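Local coordinates for conjugal transfer protein TRWB (Escherichia coli, PDB 1E9R), which acts as the coupling protein of bacterial conjugation, a hexameric, ring-helicase-like P-loop NTPase thought to drive DNA transfer between cells, at residues 101-106 with 227-232; 195-200 with 205-210. One frame throughout, in Å; residues are numbered along the deposited sequence.

From the N terminus the chain builds the inner strands 56-59 and 83-89 of the large mixed sheet, then reaches strand 103-105 at the sheet's edge, where contact 1 begins. The 120 residues between its two segments contain helices but no strands, and contact 1 closes this long excursion as the chain comes back at 227-232 before entering strand 243-247, the neighbour of 103-105. Contact 2 is nested inside: 195-200 folds back on 205-210 across a gap of only four residues. Contact 1 thus ties the return of the helical region to the sheet edge, whereas contact 2, with its centre about 36 Å from that of contact 1, lies within the helical region, where subunits meet.

Contact 1. Residues 101-106 with 227-232; sequences KDIILN and GDFSIR
Ile103 and Phe229 meet where the edge strand 103-105 of the mixed sheet in this P-loop NTPase fold receives the chain returning from the helical excursion, just ahead of helix 231-236. Polar bonds to a residue outside the two segments hold the start of that helix. Ser230 is its N-cap, and the Glu120 carboxylate accepts hydrogen bonds from Ser230 OG through OE1 and from Ile231 N through OE2.

The interaction between the two segments is apolar. Its aromatic part is a CH-pi contact: Ile103 CG2 sits over a face of the Phe229 ring, 4.3 Å from the ring centroid and 26° off the normal, with Phe229 CZ its nearest atom at 3.9 Å. Phe229 has CG anti to the backbone N (chi1 177°), which carries the ring toward the strand. Ile103 holds CG2 opposite its own N, which sets that methyl over the ring face, while CG1 and CD1 run past the CE1 corner. Leu105, two residues along the strand and on the same side of it, adds CD2 obliquely to the ring, 4.4 Å from Phe229 CD2. Trp262 of helix 252-269 touches both Leu105 and Ile231, extending the apolar layer beyond the two segments. The aliphatic part is a single meeting of methyls: Leu105 CD1 lies 4.2 Å from Ile231 CD1.

Contact 2. Residues 195-200 with 205-210; sequences SLFAGS and KALTSA
Phe197 projects its ring from a type I beta turn, Ser195 to Ala198, onto the helix that follows it, so that the loop folds back against the first half of helix 201-217. The packing across the contact is apolar and centres on this one ring. Leu207 runs across Phe197 at about a right angle: its CG lies 3.7 Å from Phe197 CB, and its CD2 stands 4.3 Å above one face of the ring, offset toward the rim. Ala206 approaches differently, with CB in the ring plane at the edge, 4.0 Å from Phe197 CE1. One helical turn on, Ala210 CB meets Phe197 CZ obliquely at 4.3 Å. The ring also rests against the helix backbone, Phe197 CD1 coming within 3.5 Å of Leu207 N. With CG beside its own backbone N (chi1 -75°), Phe197 directs the ring at the helix. Cutting this side chain back to an alanine would probably open a gap beside Ala206 and Ala210 and take away the ring face under Leu207 CD2, leaving the loop joined to the helix here by little more than CB.

Within the loop the polar contacts are local. The turn is spanned by a weak bond from Ala198 N to Ser195 O, 3.3 Å. Ser200 is the N-cap, its OG bonded to Ala203 N. Between them, at Gly199 (phi 111°), a side chain would press on the carbonyl O of Ala198.

Around the contact, Arg185 of helix 181-188 bonds through NE to Phe197 O, and Phe181 and Leu184 of that helix pack on Leu207. Ser200 OG also bonds Thr208 OG1 of a neighbouring subunit, placing the loop at a subunit interface. Helix 141-163 packs on the same group, Leu152 touching Phe197 and Leu153 touching Ala210.

Contact 1. Residues 101-106 with 227-232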
loop_
_atom_site.group_PDB
_atom_site.type_symbol
_atom_site.label_atom_id
_atom_site.label_comp_id
_atom_site.label_asym_id
_atom_site.label_seq_id
_atom_site.Cartn_x
_atom_site.Cartn_y
_atom_site.Cartn_z
ATOM N N LYS B 101 39.973 35.038 -2.324
ATOM C CA LYS B 101 38.881 35.634 -1.551
ATOM C C LYS B 101 37.715 34.682 -1.283
ATOM O O LYS B 101 36.721 35.071 -0.662
ATOM C CB LYS B 101 38.343 36.867 -2.283
ATOM C CG LYS B 101 37.930 36.582 -3.729
ATOM C CD LYS B 101 37.301 37.793 -4.395
ATOM C CE LYS B 101 36.023 38.203 -3.683
ATOM N NZ LYS B 101 35.322 39.309 -4.391
ATOM N N ASP B 102 37.829 33.441 -1.749
ATOM C CA ASP B 102 36.755 32.478 -1.564
ATOM C C ASP B 102 36.748 31.794 -0.202
ATOM O O ASP B 102 37.768 31.734 0.488
ATOM C CB ASP B 102 36.775 31.438 -2.686
ATOM C CG ASP B 102 36.514 32.058 -4.049
ATOM O OD1 ASP B 102 35.725 33.028 -4.117
ATOM O OD2 ASP B 102 37.084 31.574 -5.052
ATOM N N ILE B 103 35.571 31.280 0.155
ATOM C CA ILE B 103 35.316 30.614 1.429
ATOM C C ILE B 103 35.293 29.087 1.340
ATOM O O ILE B 103 34.944 28.517 0.304
ATOM C CB ILE B 103 33.952 31.057 1.998
ATOM C CG1 ILE B 103 33.853 32.577 2.010
ATOM C CG2 ILE B 103 33.776 30.530 3.397
ATOM C CD1 ILE B 103 34.875 33.237 2.892
ATOM N N ILE B 104 35.668 28.436 2.439
ATOM C CA ILE B 104 35.653 26.980 2.528
ATOM C C ILE B 104 34.971 26.572 3.832
ATOM O O ILE B 104 35.230 27.148 4.892
ATOM C CB ILE B 104 37.071 26.355 2.546
ATOM C CG1 ILE B 104 37.775 26.578 1.212
ATOM C CG2 ILE B 104 36.974 24.866 2.815
ATOM C CD1 ILE B 104 39.185 26.007 1.164
ATOM N N LEU B 105 34.080 25.594 3.740
ATOM C CA LEU B 105 33.404 25.060 4.908
ATOM C C LEU B 105 33.630 23.567 4.856
ATOM O O LEU B 105 33.075 22.863 4.013
ATOM C CB LEU B 105 31.912 25.374 4.893
ATOM C CG LEU B 105 31.546 26.769 5.398
ATOM C CD1 LEU B 105 30.040 26.893 5.455
ATOM C CD2 LEU B 105 32.147 27.008 6.780
ATOM N N ASN B 106 34.488 23.101 5.752
ATOM C CA ASN B 106 34.859 21.702 5.855
ATOM C C ASN B 106 35.519 21.620 7.218
ATOM O O ASN B 106 36.626 22.129 7.395
ATOM C CB ASN B 106 35.876 21.352 4.772
ATOM C CG ASN B 106 36.312 19.905 4.830
ATOM O OD1 ASN B 106 36.318 19.288 5.893
ATOM N ND2 ASN B 106 36.700 19.358 3.684
ATOM N N GLY B 227 34.083 29.877 15.017
ATOM C CA GLY B 227 34.482 31.165 14.497
ATOM C C GLY B 227 33.245 32.022 14.426
ATOM O O GLY B 227 32.199 31.631 14.946
ATOM N N ASP B 228 33.349 33.178 13.782
ATOM C CA ASP B 228 32.205 34.071 13.679
ATOM C C ASP B 228 31.671 34.208 12.260
ATOM O O ASP B 228 30.885 35.118 11.977
ATOM C CB ASP B 228 32.552 35.453 14.253
ATOM C CG ASP B 228 33.820 36.036 13.650
ATOM O OD1 ASP B 228 34.373 35.437 12.689
ATOM O OD2 ASP B 228 34.264 37.097 14.140
ATOM N N PHE B 229 32.081 33.303 11.376
ATOM C CA PHE B 229 31.604 33.361 10.007
ATOM C C PHE B 229 30.098 33.131 9.942
ATOM O O PHE B 229 29.583 32.185 10.540
ATOM C CB PHE B 229 32.303 32.321 9.141
ATOM C CG PHE B 229 31.802 32.295 7.732
ATOM C CD1 PHE B 229 32.020 33.378 6.888
ATOM C CD2 PHE B 229 31.070 31.215 7.256
ATOM C CE1 PHE B 229 31.510 33.389 5.585
ATOM C CE2 PHE B 229 30.556 31.220 5.951
ATOM C CZ PHE B 229 30.777 32.309 5.118
ATOM N N SER B 230 29.400 34.010 9.224
ATOM C CA SER B 230 27.949 33.916 9.061
ATOM C C SER B 230 27.593 33.788 7.591
ATOM O O SER B 230 27.918 34.666 6.792
ATOM C CB SER B 230 27.252 35.152 9.629
ATOM O OG SER B 230 25.878 35.164 9.276
ATOM N N ILE B 231 26.929 32.692 7.232
ATOM C CA ILE B 231 26.530 32.475 5.852
ATOM C C ILE B 231 25.585 33.596 5.409
ATOM O O ILE B 231 25.636 34.030 4.262
ATOM C CB ILE B 231 25.836 31.109 5.685
ATOM C CG1 ILE B 231 26.840 29.983 5.954
ATOM C CG2 ILE B 231 25.261 30.981 4.282
ATOM C CD1 ILE B 231 26.223 28.603 5.986
ATOM N N ARG B 232 24.741 34.071 6.325
ATOM C CA ARG B 232 23.799 35.147 6.018
ATOM C C ARG B 232 24.545 36.419 5.647
ATOM O O ARG B 232 24.238 37.071 4.645
ATOM C CB ARG B 232 22.902 35.440 7.219
ATOM C CG ARG B 232 22.012 34.299 7.600
ATOM C CD ARG B 232 21.054 34.692 8.699
ATOM N NE ARG B 232 20.029 35.618 8.246
ATOM C CZ ARG B 232 19.003 35.997 8.998
ATOM N NH1 ARG B 232 18.879 35.526 10.231
ATOM N NH2 ARG B 232 18.094 36.835 8.519
#

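Contact 2. Residues 195-200 with 205-210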
loop_
_atom_site.group_PDB
_atom_site.type_symbol
_atom_site.label_atom_id
_atom_site.label_comp_id
_atom_site.label_asym_id
_atom_site.label_seq_id
_atom_site.Cartn_x
_atom_site.Cartn_y
_atom_site.Cartn_z
ATOM N N SER B 195 7.714 22.597 30.818
ATOM C CA SER B 195 6.657 21.631 31.064
ATOM C C SER B 195 6.288 20.699 29.914
ATOM O O SER B 195 5.624 19.691 30.145
ATOM C CB SER B 195 5.403 22.365 31.540
ATOM O OG SER B 195 5.688 23.143 32.686
ATOM N N LEU B 196 6.689 21.019 28.685
ATOM C CA LEU B 196 6.346 20.156 27.550
ATOM C C LEU B 196 7.017 18.797 27.646
ATOM O O LEU B 196 6.456 17.797 27.212
ATOM C CB LEU B 196 6.713 20.818 26.218
ATOM C CG LEU B 196 5.703 21.870 25.754
ATOM C CD1 LEU B 196 6.187 22.567 24.492
ATOM C CD2 LEU B 196 4.366 21.195 25.512
ATOM N N PHE B 197 8.209 18.754 28.232
ATOM C CA PHE B 197 8.934 17.494 28.371
ATOM C C PHE B 197 8.805 16.846 29.751
ATOM O O PHE B 197 9.643 16.024 30.132
ATOM C CB PHE B 197 10.419 17.703 28.049
ATOM C CG PHE B 197 10.707 17.865 26.584
ATOM C CD1 PHE B 197 10.182 16.966 25.656
ATOM C CD2 PHE B 197 11.495 18.917 26.126
ATOM C CE1 PHE B 197 10.434 17.111 24.286
ATOM C CE2 PHE B 197 11.753 19.072 24.757
ATOM C CZ PHE B 197 11.218 18.160 23.836
ATOM N N ALA B 198 7.760 17.195 30.497
ATOM C CA ALA B 198 7.573 16.629 31.829
ATOM C C ALA B 198 6.108 16.397 32.175
ATOM O O ALA B 198 5.210 16.985 31.564
ATOM C CB ALA B 198 8.215 17.547 32.865
ATOM N N GLY B 199 5.871 15.511 33.140
ATOM C CA GLY B 199 4.509 15.253 33.571
ATOM C C GLY B 199 3.874 13.914 33.253
ATOM O O GLY B 199 2.884 13.540 33.881
ATOM N N SER B 200 4.399 13.190 32.271
ATOM C CA SER B 200 3.830 11.888 31.930
ATOM C C SER B 200 4.877 11.058 31.227
ATOM O O SER B 200 5.937 11.572 30.865
ATOM C CB SER B 200 2.614 12.045 31.021
ATOM O OG SER B 200 2.996 12.571 29.764
ATOM N N LYS B 205 9.070 10.254 27.089
ATOM C CA LYS B 205 9.393 9.555 25.864
ATOM C C LYS B 205 9.773 10.576 24.797
ATOM O O LYS B 205 10.732 10.386 24.032
ATOM C CB LYS B 205 8.191 8.748 25.409
ATOM C CG LYS B 205 8.370 8.150 24.046
ATOM C CD LYS B 205 7.187 7.292 23.670
ATOM C CE LYS B 205 7.352 6.763 22.249
ATOM N NZ LYS B 205 6.196 5.930 21.823
ATOM N N ALA B 206 9.012 11.665 24.757
ATOM C CA ALA B 206 9.269 12.738 23.811
ATOM C C ALA B 206 10.669 13.308 24.045
ATOM O O ALA B 206 11.432 13.484 23.099
ATOM C CB ALA B 206 8.223 13.819 23.963
ATOM N N LEU B 207 11.015 13.578 25.305
ATOM C CA LEU B 207 12.337 14.117 25.640
ATOM C C LEU B 207 13.412 13.140 25.181
ATOM O O LEU B 207 14.387 13.536 24.544
ATOM C CB LEU B 207 12.486 14.328 27.151
ATOM C CG LEU B 207 13.353 15.490 27.663
ATOM C CD1 LEU B 207 13.909 15.151 29.039
ATOM C CD2 LEU B 207 14.485 15.764 26.708
ATOM N N THR B 208 13.230 11.862 25.521
ATOM C CA THR B 208 14.178 10.819 25.142
ATOM C C THR B 208 14.385 10.826 23.641
ATOM O O THR B 208 15.516 10.708 23.167
ATOM C CB THR B 208 13.681 9.416 25.541
ATOM O OG1 THR B 208 13.768 9.255 26.956
ATOM C CG2 THR B 208 14.523 8.356 24.895
ATOM N N SER B 209 13.288 10.956 22.897
ATOM C CA SER B 209 13.360 10.982 21.438
ATOM C C SER B 209 14.175 12.162 20.928
ATOM O O SER B 209 14.999 12.016 20.022
ATOM C CB SER B 209 11.961 11.036 20.846
ATOM O OG SER B 209 11.334 9.788 21.015
ATOM N N ALA B 210 13.937 13.328 21.516
ATOM C CA ALA B 210 14.652 14.534 21.145
ATOM C C ALA B 210 16.150 14.300 21.338
ATOM O O ALA B 210 16.939 14.556 20.439
ATOM C CB ALA B 210 14.171 15.704 22.010
#